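PDB 5CI5: extracellular solute-binding protein family 1, which probably serves an ABC transporter as its extracellular sugar-binding protein, and holds alpha-D-tagatose in the cleft of a type 2 periplasmic-binding-protein fold. Local coordinates for residues A[62-73]-A[82-93]; A[139-147]-A[279-289]. All blocks are in the same frame, centred on the assembly; numbering follows the deposited sequence.

Contact 1: residues A[62-73]-A[82-93]; sequences FDTYYDKLVTAL and AFADLGGWVPTF. With T6T (alpha-D-tagatopyranose), chain C.
Y66 and W89 meet edge to face where helix 62-73 packs on strand 82-85, the two closing a beta-alpha-beta crossover of the type 2 periplasmic-binding-protein fold, and on the short helix that follows the strand. The contact is a worked example of how an aromatic core can sit directly behind a binding residue. Y66 CD1 lies over the centre of the indole, 3.4 Å from W89 CE2, with the Y66 and W89 ring planes 63° apart. D85 CB covers the opposite indole face, while Y65 CD2 and L69 CD2 reach its edge.

The apolar contacts continue at F93, a knob set in the hole formed by Y66, L69, V70 and L73. L73 CD1 makes a CH-pi contact 3.7 Å from the centroid of the F93 ring, almost on the ring normal. The two branches of L69 divide the work: CD1 meets A82 CB, and CD2 turns to F93 CE2.

One hydrogen bond spans the segments. With CG anti to the backbone N (chi1 180°), Y65 is sent toward the strand, and its OH donates to F83 O over 2.8 Å, in the carbonyl plane and on a lone pair.

D85 carries the bonds to the sugar: D85 OD1 accepts from tagatose O4 at 2.6 Å and D85 OD2 from tagatose O5 at 2.7 Å. G87 N closes an Asx turn onto D85 OD1 from above the carboxylate plane, which should steady the carboxylate. Beside it, the edge of the F62 ring brings CE1 to 3.7 Å from D85 OD2.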
loop_
_atom_site.group_PDB
_atom_site.type_symbol
_atom_site.label_atom_id
_atom_site.label_comp_id
_atom_site.label_asym_id
_atom_site.label_seq_id
_atom_site.Cartn_x
_atom_site.Cartn_y
_atom_site.Cartn_z
ATOM N N PHE A 62 -5.717 4.535 8.109
ATOM C CA PHE A 62 -5.594 4.715 6.679
ATOM C C PHE A 62 -6.830 5.242 6.000
ATOM O O PHE A 62 -6.734 6.104 5.151
ATOM C CB PHE A 62 -5.219 3.396 5.981
ATOM C CG PHE A 62 -5.084 3.527 4.481
ATOM C CD1 PHE A 62 -4.042 4.256 3.930
ATOM C CD2 PHE A 62 -6.003 2.955 3.639
ATOM C CE1 PHE A 62 -3.912 4.398 2.563
ATOM C CE2 PHE A 62 -5.882 3.093 2.255
ATOM C CZ PHE A 62 -4.841 3.817 1.718
ATOM N N ASP A 63 -7.995 4.735 6.365
ATOM C CA ASP A 63 -9.152 4.864 5.486
ATOM C C ASP A 63 -9.642 6.315 5.367
ATOM O O ASP A 63 -10.286 6.660 4.374
ATOM C CB ASP A 63 -10.291 3.971 5.966
ATOM C CG ASP A 63 -10.001 2.483 5.793
ATOM O OD1 ASP A 63 -8.901 2.110 5.354
ATOM O OD2 ASP A 63 -10.901 1.668 6.100
ATOM N N THR A 64 -9.333 7.150 6.350
ATOM C CA THR A 64 -9.752 8.558 6.294
ATOM C C THR A 64 -8.584 9.530 6.276
ATOM O O THR A 64 -8.791 10.751 6.354
ATOM C CB THR A 64 -10.675 8.938 7.482
ATOM O OG1 THR A 64 -9.998 8.752 8.725
ATOM C CG2 THR A 64 -11.923 8.090 7.464
ATOM N N TYR A 65 -7.359 9.022 6.127
ATOM C CA TYR A 65 -6.209 9.897 6.303
ATOM C C TYR A 65 -6.045 10.893 5.139
ATOM O O TYR A 65 -5.714 12.055 5.379
ATOM C CB TYR A 65 -4.930 9.076 6.505
ATOM C CG TYR A 65 -3.672 9.917 6.690
ATOM C CD1 TYR A 65 -3.660 11.001 7.562
ATOM C CD2 TYR A 65 -2.496 9.623 5.994
ATOM C CE1 TYR A 65 -2.510 11.762 7.751
ATOM C CE2 TYR A 65 -1.328 10.391 6.176
ATOM C CZ TYR A 65 -1.358 11.469 7.035
ATOM O OH TYR A 65 -0.243 12.243 7.230
ATOM N N TYR A 66 -6.295 10.479 3.901
ATOM C CA TYR A 66 -6.133 11.394 2.766
ATOM C C TYR A 66 -6.998 12.635 2.951
ATOM O O TYR A 66 -6.542 13.760 2.813
ATOM C CB TYR A 66 -6.495 10.709 1.453
ATOM C CG TYR A 66 -6.320 11.596 0.237
ATOM C CD1 TYR A 66 -5.047 11.918 -0.231
ATOM C CD2 TYR A 66 -7.412 12.119 -0.446
ATOM C CE1 TYR A 66 -4.882 12.721 -1.361
ATOM C CE2 TYR A 66 -7.248 12.934 -1.569
ATOM C CZ TYR A 66 -5.985 13.238 -2.015
ATOM O OH TYR A 66 -5.847 14.051 -3.136
ATOM N N ASP A 67 -8.262 12.409 3.267
ATOM C CA ASP A 67 -9.197 13.518 3.405
ATOM C C ASP A 67 -8.790 14.454 4.539
ATOM O O ASP A 67 -8.885 15.670 4.392
ATOM C CB ASP A 67 -10.609 12.992 3.621
ATOM C CG ASP A 67 -11.190 12.354 2.364
ATOM O OD1 ASP A 67 -10.718 12.667 1.241
ATOM O OD2 ASP A 67 -12.112 11.529 2.499
ATOM N N LYS A 68 -8.325 13.904 5.655
ATOM C CA LYS A 68 -7.849 14.748 6.752
ATOM C C LYS A 68 -6.602 15.544 6.374
ATOM O O LYS A 68 -6.460 16.731 6.731
ATOM C CB LYS A 68 -7.571 13.892 7.980
ATOM C CG LYS A 68 -8.843 13.310 8.590
ATOM C CD LYS A 68 -8.530 12.413 9.789
ATOM C CE LYS A 68 -9.770 12.181 10.660
ATOM N NZ LYS A 68 -10.838 11.511 9.904
ATOM N N LEU A 69 -5.677 14.893 5.675
ATOM C CA LEU A 69 -4.441 15.569 5.304
ATOM C C LEU A 69 -4.726 16.686 4.275
ATOM O O LEU A 69 -4.228 17.798 4.411
ATOM C CB LEU A 69 -3.407 14.557 4.776
ATOM C CG LEU A 69 -2.039 15.143 4.396
ATOM C CD1 LEU A 69 -1.438 15.976 5.556
ATOM C CD2 LEU A 69 -1.076 14.024 3.954
ATOM N N VAL A 70 -5.556 16.394 3.283
ATOM C CA VAL A 70 -5.933 17.399 2.302
ATOM C C VAL A 70 -6.598 18.598 3.002
ATOM O O VAL A 70 -6.291 19.760 2.724
ATOM C CB VAL A 70 -6.879 16.822 1.233
ATOM C CG1 VAL A 70 -7.479 17.938 0.383
ATOM C CG2 VAL A 70 -6.124 15.844 0.347
ATOM N N THR A 71 -7.498 18.295 3.928
ATOM C CA THR A 71 -8.199 19.346 4.669
ATOM C C THR A 71 -7.207 20.298 5.324
ATOM O O THR A 71 -7.331 21.528 5.243
ATOM C CB THR A 71 -9.117 18.727 5.750
ATOM O OG1 THR A 71 -10.122 17.928 5.109
ATOM C CG2 THR A 71 -9.783 19.819 6.606
ATOM N N ALA A 72 -6.189 19.725 5.951
ATOM C CA ALA A 72 -5.178 20.519 6.629
ATOM C C ALA A 72 -4.306 21.310 5.648
ATOM O O ALA A 72 -3.966 22.472 5.888
ATOM C CB ALA A 72 -4.313 19.625 7.486
ATOM N N LEU A 73 -3.902 20.676 4.557
ATOM C CA LEU A 73 -3.006 21.339 3.637
ATOM C C LEU A 73 -3.724 22.472 2.918
ATOM O O LEU A 73 -3.144 23.542 2.684
ATOM C CB LEU A 73 -2.420 20.346 2.634
ATOM C CG LEU A 73 -1.494 19.263 3.174
ATOM C CD1 LEU A 73 -1.136 18.263 2.104
ATOM C CD2 LEU A 73 -0.221 19.891 3.758
ATOM N N ALA A 82 4.672 15.206 7.622
ATOM C CA ALA A 82 3.484 14.359 7.421
ATOM C C ALA A 82 3.814 13.156 6.581
ATOM O O ALA A 82 4.560 13.254 5.623
ATOM C CB ALA A 82 2.339 15.128 6.726
ATOM N N PHE A 83 3.235 12.025 6.958
ATOM C CA PHE A 83 3.182 10.865 6.098
ATOM C C PHE A 83 2.352 11.181 4.854
ATOM O O PHE A 83 1.293 11.786 4.953
ATOM C CB PHE A 83 2.571 9.688 6.850
ATOM C CG PHE A 83 3.588 8.780 7.490
ATOM C CD1 PHE A 83 4.533 9.267 8.389
ATOM C CD2 PHE A 83 3.587 7.417 7.192
ATOM C CE1 PHE A 83 5.472 8.419 8.954
ATOM C CE2 PHE A 83 4.520 6.577 7.746
ATOM C CZ PHE A 83 5.465 7.070 8.628
ATOM N N ALA A 84 2.828 10.731 3.702
ATOM C CA ALA A 84 2.081 10.857 2.449
ATOM C C ALA A 84 2.314 9.580 1.648
ATOM O O ALA A 84 3.451 9.097 1.521
ATOM C CB ALA A 84 2.499 12.087 1.658
ATOM N N ASP A 85 1.238 9.023 1.130
ATOM C CA ASP A 85 1.279 7.764 0.360
ATOM C C ASP A 85 2.143 7.908 -0.903
ATOM O O ASP A 85 2.029 8.866 -1.648
ATOM C CB ASP A 85 -0.163 7.362 0.027
ATOM C CG ASP A 85 -0.321 5.913 -0.301
ATOM O OD1 ASP A 85 0.559 5.324 -0.983
ATOM O OD2 ASP A 85 -1.358 5.350 0.128
ATOM N N LEU A 86 3.023 6.936 -1.132
ATOM C CA LEU A 86 3.784 6.898 -2.371
ATOM C C LEU A 86 2.883 6.741 -3.598
ATOM O O LEU A 86 3.308 7.011 -4.731
ATOM C CB LEU A 86 4.815 5.773 -2.313
ATOM C CG LEU A 86 5.922 5.910 -1.257
ATOM C CD1 LEU A 86 6.934 4.788 -1.479
ATOM C CD2 LEU A 86 6.606 7.277 -1.292
ATOM N N GLY A 87 1.638 6.327 -3.383
ATOM C CA GLY A 87 0.670 6.187 -4.457
ATOM C C GLY A 87 0.006 7.493 -4.848
ATOM O O GLY A 87 -1.203 7.677 -4.663
ATOM N N GLY A 88 0.801 8.396 -5.413
ATOM C CA GLY A 88 0.278 9.581 -6.075
ATOM C C GLY A 88 0.048 10.814 -5.230
ATOM O O GLY A 88 -0.269 11.894 -5.770
ATOM N N TRP A 89 0.134 10.710 -3.910
ATOM C CA TRP A 89 -0.189 11.894 -3.113
ATOM C C TRP A 89 0.847 13.005 -3.281
ATOM O O TRP A 89 0.481 14.182 -3.270
ATOM C CB TRP A 89 -0.299 11.589 -1.625
ATOM C CG TRP A 89 -1.354 10.603 -1.201
ATOM C CD1 TRP A 89 -2.067 9.713 -1.992
ATOM C CD2 TRP A 89 -1.825 10.408 0.133
ATOM N NE1 TRP A 89 -2.913 8.972 -1.209
ATOM C CE2 TRP A 89 -2.795 9.380 0.095
ATOM C CE3 TRP A 89 -1.527 11.009 1.353
ATOM C CZ2 TRP A 89 -3.444 8.933 1.235
ATOM C CZ3 TRP A 89 -2.167 10.558 2.491
ATOM C CH2 TRP A 89 -3.121 9.537 2.421
ATOM N N VAL A 90 2.129 12.664 -3.381
ATOM C CA VAL A 90 3.138 13.715 -3.389
ATOM C C VAL A 90 3.019 14.577 -4.662
ATOM O O VAL A 90 2.971 15.807 -4.591
ATOM C CB VAL A 90 4.544 13.112 -3.179
ATOM C CG1 VAL A 90 5.597 14.154 -3.366
ATOM C CG2 VAL A 90 4.611 12.570 -1.769
ATOM N N PRO A 91 2.887 13.958 -5.836
ATOM C CA PRO A 91 2.619 14.799 -7.022
ATOM C C PRO A 91 1.350 15.630 -6.938
ATOM O O PRO A 91 1.348 16.797 -7.362
ATOM C CB PRO A 91 2.523 13.764 -8.154
ATOM C CG PRO A 91 3.399 12.663 -7.690
ATOM C CD PRO A 91 3.158 12.560 -6.208
ATOM N N THR A 92 0.283 15.064 -6.373
ATOM C CA THR A 92 -0.966 15.797 -6.211
ATOM C C THR A 92 -0.739 17.058 -5.345
ATOM O O THR A 92 -1.143 18.179 -5.719
ATOM C CB THR A 92 -2.034 14.917 -5.566
ATOM O OG1 THR A 92 -2.267 13.787 -6.408
ATOM C CG2 THR A 92 -3.332 15.652 -5.359
ATOM N N PHE A 93 -0.098 16.883 -4.193
ATOM C CA PHE A 93 0.087 18.025 -3.287
ATOM C C PHE A 93 1.111 19.018 -3.822
ATOM O O PHE A 93 0.944 20.232 -3.666
ATOM C CB PHE A 93 0.536 17.571 -1.889
ATOM C CG PHE A 93 -0.400 16.592 -1.205
ATOM C CD1 PHE A 93 -1.747 16.513 -1.515
ATOM C CD2 PHE A 93 0.105 15.749 -0.234
ATOM C CE1 PHE A 93 -2.566 15.584 -0.871
ATOM C CE2 PHE A 93 -0.702 14.841 0.423
ATOM C CZ PHE A 93 -2.051 14.775 0.102
HETATM O O3 T6T C . 1.115 0.133 0.221
HETATM C C3 T6T C . 0.811 1.168 1.150
HETATM C C4 T6T C . 0.145 2.320 0.399
HETATM O O4 T6T C . 0.972 2.734 -0.697
HETATM C C5 T6T C . -1.205 1.842 -0.090
HETATM O O5 T6T C . -1.876 2.889 -0.793
HETATM C C6 T6T C . -2.045 1.342 1.080
HETATM O O6 T6T C . -1.358 0.266 1.718
HETATM C C2 T6T C . -0.072 0.629 2.229
HETATM O O2 T6T C . -0.232 1.617 3.254
HETATM C C1 T6T C . 0.532 -0.641 2.868
HETATM O O1 T6T C . 1.813 -0.464 3.350
#

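Contact 2: residues A[139-147]-A[279-289]; sequences RLLLYNKAM and IAGKYSVALHP. With T6T (alpha-D-tagatopyranose), chain C.
K282 O is gripped by two donors, K145 N at 2.9 Å and a water at 2.6 Å, at one end of an antiparallel strand pair, 140-144 with 283-286. Strand 140-144 is the middle one of a three-stranded sheet, with 261-264 on its other side. The same water donates to N144 OD1, which also caps the following helix by accepting from M147 N; N144 ND2 is held by N257.

The pairing illustrates regular antiparallel alternation. L141 with A286 and Y143 with S284 are hydrogen-bonded pairs, each tied by two backbone bonds, whereas L142 with V285 and N144 with Y283 are non-hydrogen-bonded. In the gap between bonded pairs V285 CA comes within 3.0 Å of L141 O, a CA-H...O contact. On the L142 face, L142 CD1 touches both Y283 CD2 and V285 CG1, and helix 268-275 lies against this side.

The other face carries Y143, whose CG sits between the backbone N and the carbonyl carbon (chi1 67°), laying the ring across the neighbouring strand with its OH 3.7 Å from S284 CB. Y143 OH bonds to P155 O and, over 2.8 Å, to a water that donates to V285 O. An alanine in place of Y143 has no hydroxyl for P155 O or for that water, and would probably leave the water less firmly placed at V285 O and a gap beside S284 and A286.

At the sugar end, a further water joins R139 O to H288 N. The R139 chain runs extended from CG to NE and delivers NH1 to tagatose O3 at 2.8 Å. R139 NH2, also salt-bridged to E247, donates to tagatose O6 over 3.0 Å in a nearly straight bond of 171°.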
loop_
_atom_site.group_PDB
_atom_site.type_symbol
_atom_site.label_atom_id
_atom_site.label_comp_id
_atom_site.label_asym_id
_atom_site.label_seq_id
_atom_site.Cartn_x
_atom_site.Cartn_y
_atom_site.Cartn_z
ATOM N N ARG A 139 2.994 -5.579 -3.390
ATOM C CA ARG A 139 1.838 -6.401 -3.042
ATOM C C ARG A 139 1.931 -7.796 -3.600
ATOM O O ARG A 139 2.380 -8.030 -4.734
ATOM C CB ARG A 139 0.544 -5.718 -3.488
ATOM C CG ARG A 139 -0.068 -4.875 -2.384
ATOM C CD ARG A 139 -1.194 -3.955 -2.813
ATOM N NE ARG A 139 -1.909 -3.473 -1.625
ATOM C CZ ARG A 139 -1.508 -2.476 -0.842
ATOM N NH1 ARG A 139 -0.406 -1.798 -1.139
ATOM N NH2 ARG A 139 -2.226 -2.143 0.235
ATOM N N LEU A 140 1.505 -8.708 -2.742
ATOM C CA LEU A 140 1.677 -10.151 -2.909
ATOM C C LEU A 140 0.458 -10.894 -2.404
ATOM O O LEU A 140 -0.439 -10.298 -1.795
ATOM C CB LEU A 140 2.913 -10.638 -2.148
ATOM C CG LEU A 140 4.246 -9.983 -2.497
ATOM C CD1 LEU A 140 5.237 -10.198 -1.372
ATOM C CD2 LEU A 140 4.773 -10.549 -3.788
ATOM N N LEU A 141 0.435 -12.195 -2.663
ATOM C CA LEU A 141 -0.501 -13.068 -1.971
ATOM C C LEU A 141 0.013 -13.284 -0.550
ATOM O O LEU A 141 1.135 -13.749 -0.357
ATOM C CB LEU A 141 -0.649 -14.390 -2.694
ATOM C CG LEU A 141 -1.648 -15.361 -2.108
ATOM C CD1 LEU A 141 -3.068 -14.899 -2.403
ATOM C CD2 LEU A 141 -1.413 -16.772 -2.626
ATOM N N LEU A 142 -0.826 -12.917 0.413
ATOM C CA LEU A 142 -0.660 -13.255 1.835
ATOM C C LEU A 142 -1.554 -14.435 2.147
ATOM O O LEU A 142 -2.723 -14.409 1.789
ATOM C CB LEU A 142 -1.044 -12.040 2.695
ATOM C CG LEU A 142 -0.923 -12.159 4.209
ATOM C CD1 LEU A 142 0.537 -12.206 4.656
ATOM C CD2 LEU A 142 -1.638 -10.959 4.866
ATOM N N TYR A 143 -1.022 -15.483 2.773
ATOM C CA TYR A 143 -1.849 -16.649 3.005
ATOM C C TYR A 143 -1.493 -17.387 4.282
ATOM O O TYR A 143 -0.392 -17.264 4.813
ATOM C CB TYR A 143 -1.768 -17.589 1.786
ATOM C CG TYR A 143 -0.423 -18.247 1.548
ATOM C CD1 TYR A 143 0.584 -17.583 0.842
ATOM C CD2 TYR A 143 -0.169 -19.547 1.988
ATOM C CE1 TYR A 143 1.803 -18.177 0.611
ATOM C CE2 TYR A 143 1.058 -20.149 1.759
ATOM C CZ TYR A 143 2.031 -19.467 1.065
ATOM O OH TYR A 143 3.253 -20.055 0.832
ATOM N N ASN A 144 -2.467 -18.181 4.729
ATOM C CA ASN A 144 -2.483 -18.832 6.023
ATOM C C ASN A 144 -2.178 -20.309 5.820
ATOM O O ASN A 144 -2.963 -21.028 5.212
ATOM C CB ASN A 144 -3.861 -18.610 6.668
ATOM C CG ASN A 144 -3.992 -19.223 8.062
ATOM O OD1 ASN A 144 -3.582 -20.354 8.303
ATOM N ND2 ASN A 144 -4.552 -18.457 8.988
ATOM N N LYS A 145 -1.046 -20.761 6.348
ATOM C CA LYS A 145 -0.587 -22.122 6.122
ATOM C C LYS A 145 -1.490 -23.165 6.770
ATOM O O LYS A 145 -1.771 -24.214 6.172
ATOM C CB LYS A 145 0.831 -22.271 6.651
ATOM C CG LYS A 145 1.898 -21.607 5.781
ATOM C CD LYS A 145 3.268 -21.826 6.419
ATOM C CE LYS A 145 4.384 -21.893 5.407
ATOM N NZ LYS A 145 5.622 -22.416 6.065
ATOM N N ALA A 146 -1.952 -22.867 7.979
ATOM C CA ALA A 146 -2.746 -23.823 8.733
ATOM C C ALA A 146 -4.071 -24.076 8.045
ATOM O O ALA A 146 -4.598 -25.186 8.096
ATOM C CB ALA A 146 -2.984 -23.326 10.145
HETATM N N MSE A 147 -4.616 -23.038 7.414
HETATM C CA MSE A 147 -5.882 -23.164 6.709
HETATM C C MSE A 147 -5.706 -23.981 5.445
HETATM O O MSE A 147 -6.575 -24.777 5.128
HETATM C CB MSE A 147 -6.476 -21.797 6.403
HETATM C CG MSE A 147 -6.879 -21.053 7.654
HETATM SE SE MSE A 147 -7.730 -19.366 7.269
HETATM C CE MSE A 147 -9.453 -20.031 6.690
ATOM N N ILE A 279 0.396 -16.922 15.385
ATOM C CA ILE A 279 0.441 -17.112 13.932
ATOM C C ILE A 279 1.841 -16.977 13.352
ATOM O O ILE A 279 2.067 -17.306 12.179
ATOM C CB ILE A 279 -0.492 -16.135 13.220
ATOM C CG1 ILE A 279 -0.972 -16.755 11.901
ATOM C CG2 ILE A 279 0.182 -14.765 12.963
ATOM C CD1 ILE A 279 -2.242 -16.201 11.430
ATOM N N ALA A 280 2.800 -16.511 14.149
ATOM C CA ALA A 280 4.169 -16.426 13.658
ATOM C C ALA A 280 4.579 -17.785 13.112
ATOM O O ALA A 280 4.345 -18.817 13.752
ATOM C CB ALA A 280 5.129 -15.972 14.769
ATOM N N GLY A 281 5.130 -17.785 11.905
ATOM C CA GLY A 281 5.546 -19.005 11.245
ATOM C C GLY A 281 4.438 -19.788 10.570
ATOM O O GLY A 281 4.704 -20.811 9.946
ATOM N N LYS A 282 3.199 -19.319 10.681
ATOM C CA LYS A 282 2.071 -20.057 10.157
ATOM C C LYS A 282 1.366 -19.309 9.020
ATOM O O LYS A 282 0.235 -19.619 8.668
ATOM C CB LYS A 282 1.102 -20.363 11.285
ATOM C CG LYS A 282 1.760 -21.107 12.457
ATOM C CD LYS A 282 0.740 -21.440 13.536
ATOM C CE LYS A 282 1.373 -22.229 14.678
ATOM N NZ LYS A 282 2.544 -21.521 15.295
ATOM N N TYR A 283 2.064 -18.332 8.460
ATOM C CA TYR A 283 1.570 -17.574 7.319
ATOM C C TYR A 283 2.750 -17.264 6.425
ATOM O O TYR A 283 3.906 -17.287 6.871
ATOM C CB TYR A 283 0.875 -16.281 7.769
ATOM C CG TYR A 283 1.836 -15.204 8.224
ATOM C CD1 TYR A 283 2.218 -15.111 9.566
ATOM C CD2 TYR A 283 2.373 -14.277 7.325
ATOM C CE1 TYR A 283 3.093 -14.162 9.985
ATOM C CE2 TYR A 283 3.246 -13.315 7.738
ATOM C CZ TYR A 283 3.602 -13.250 9.072
ATOM O OH TYR A 283 4.482 -12.291 9.514
ATOM N N SER A 284 2.491 -17.000 5.140
ATOM C CA SER A 284 3.563 -16.588 4.250
ATOM C C SER A 284 3.072 -15.676 3.140
ATOM O O SER A 284 1.914 -15.226 3.156
ATOM C CB SER A 284 4.244 -17.794 3.635
ATOM O OG SER A 284 5.519 -17.387 3.160
ATOM N N VAL A 285 3.969 -15.392 2.199
ATOM C CA VAL A 285 3.634 -14.610 1.033
ATOM C C VAL A 285 4.156 -15.317 -0.200
ATOM O O VAL A 285 5.051 -16.146 -0.118
ATOM C CB VAL A 285 4.228 -13.184 1.098
ATOM C CG1 VAL A 285 3.595 -12.408 2.226
ATOM C CG2 VAL A 285 5.743 -13.252 1.277
ATOM N N ALA A 286 3.581 -14.981 -1.345
ATOM C CA ALA A 286 4.015 -15.503 -2.626
ATOM C C ALA A 286 3.635 -14.507 -3.686
ATOM O O ALA A 286 2.738 -13.684 -3.481
ATOM C CB ALA A 286 3.375 -16.845 -2.922
ATOM N N LEU A 287 4.295 -14.581 -4.830
ATOM C CA LEU A 287 3.841 -13.826 -5.982
ATOM C C LEU A 287 2.336 -14.053 -6.176
ATOM O O LEU A 287 1.865 -15.191 -6.149
ATOM C CB LEU A 287 4.611 -14.263 -7.221
ATOM C CG LEU A 287 4.265 -13.604 -8.550
ATOM C CD1 LEU A 287 4.533 -12.103 -8.530
ATOM C CD2 LEU A 287 5.086 -14.263 -9.653
ATOM N N HIS A 288 1.566 -12.981 -6.356
ATOM C CA HIS A 288 0.140 -13.185 -6.469
ATOM C C HIS A 288 -0.139 -14.018 -7.730
ATOM O O HIS A 288 0.486 -13.816 -8.787
ATOM C CB HIS A 288 -0.625 -11.862 -6.522
ATOM C CG HIS A 288 -2.103 -11.997 -6.284
ATOM N ND1 HIS A 288 -2.986 -12.392 -7.265
ATOM C CD2 HIS A 288 -2.850 -11.754 -5.181
ATOM C CE1 HIS A 288 -4.214 -12.387 -6.775
ATOM N NE2 HIS A 288 -4.155 -12.024 -5.501
ATOM N N PRO A 289 -1.063 -14.977 -7.622
ATOM C CA PRO A 289 -1.487 -15.709 -8.821
ATOM C C PRO A 289 -1.838 -14.775 -9.982
ATOM O O PRO A 289 -2.427 -13.701 -9.775
ATOM C CB PRO A 289 -2.724 -16.472 -8.337
ATOM C CG PRO A 289 -2.435 -16.719 -6.891
ATOM C CD PRO A 289 -1.751 -15.463 -6.411
HETATM O O3 T6T C . 1.115 0.133 0.221
HETATM C C3 T6T C . 0.811 1.168 1.150
HETATM C C4 T6T C . 0.145 2.320 0.399
HETATM O O4 T6T C . 0.972 2.734 -0.697
HETATM C C5 T6T C . -1.205 1.842 -0.090
HETATM O O5 T6T C . -1.876 2.889 -0.793
HETATM C C6 T6T C . -2.045 1.342 1.080
HETATM O O6 T6T C . -1.358 0.266 1.718
HETATM C C2 T6T C . -0.072 0.629 2.229
HETATM O O2 T6T C . -0.232 1.617 3.254
HETATM C C1 T6T C . 0.532 -0.641 2.868
HETATM O O1 T6T C . 1.813 -0.464 3.350
HETATM O O HOH W 1 2.435 -10.139 -6.511
HETATM O O HOH W 2 5.384 -18.860 -0.541
HETATM O O HOH W 3 -1.764 -20.473 10.172
#

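Contact 1 closes along the chain before contact 2 opens, and the two lie on opposite sides of the chain's centre, their centres about 29 Å apart and their nearest atoms about 7 Å apart without touching. They share no sheet: strand 81-85 belongs to the large mixed sheet, strands 140-144 and 283-286 to the small antiparallel one. The chain nevertheless joins these sheets twice, since strand 128-138 leads into 140-144, and 283-286 is followed by 298-304, which pairs with 81-85. Tagatose lies between D85 and R139, each reaching it from one contact, an arrangement consistent with the two-lobed, cleft-binding design of solute-binding proteins.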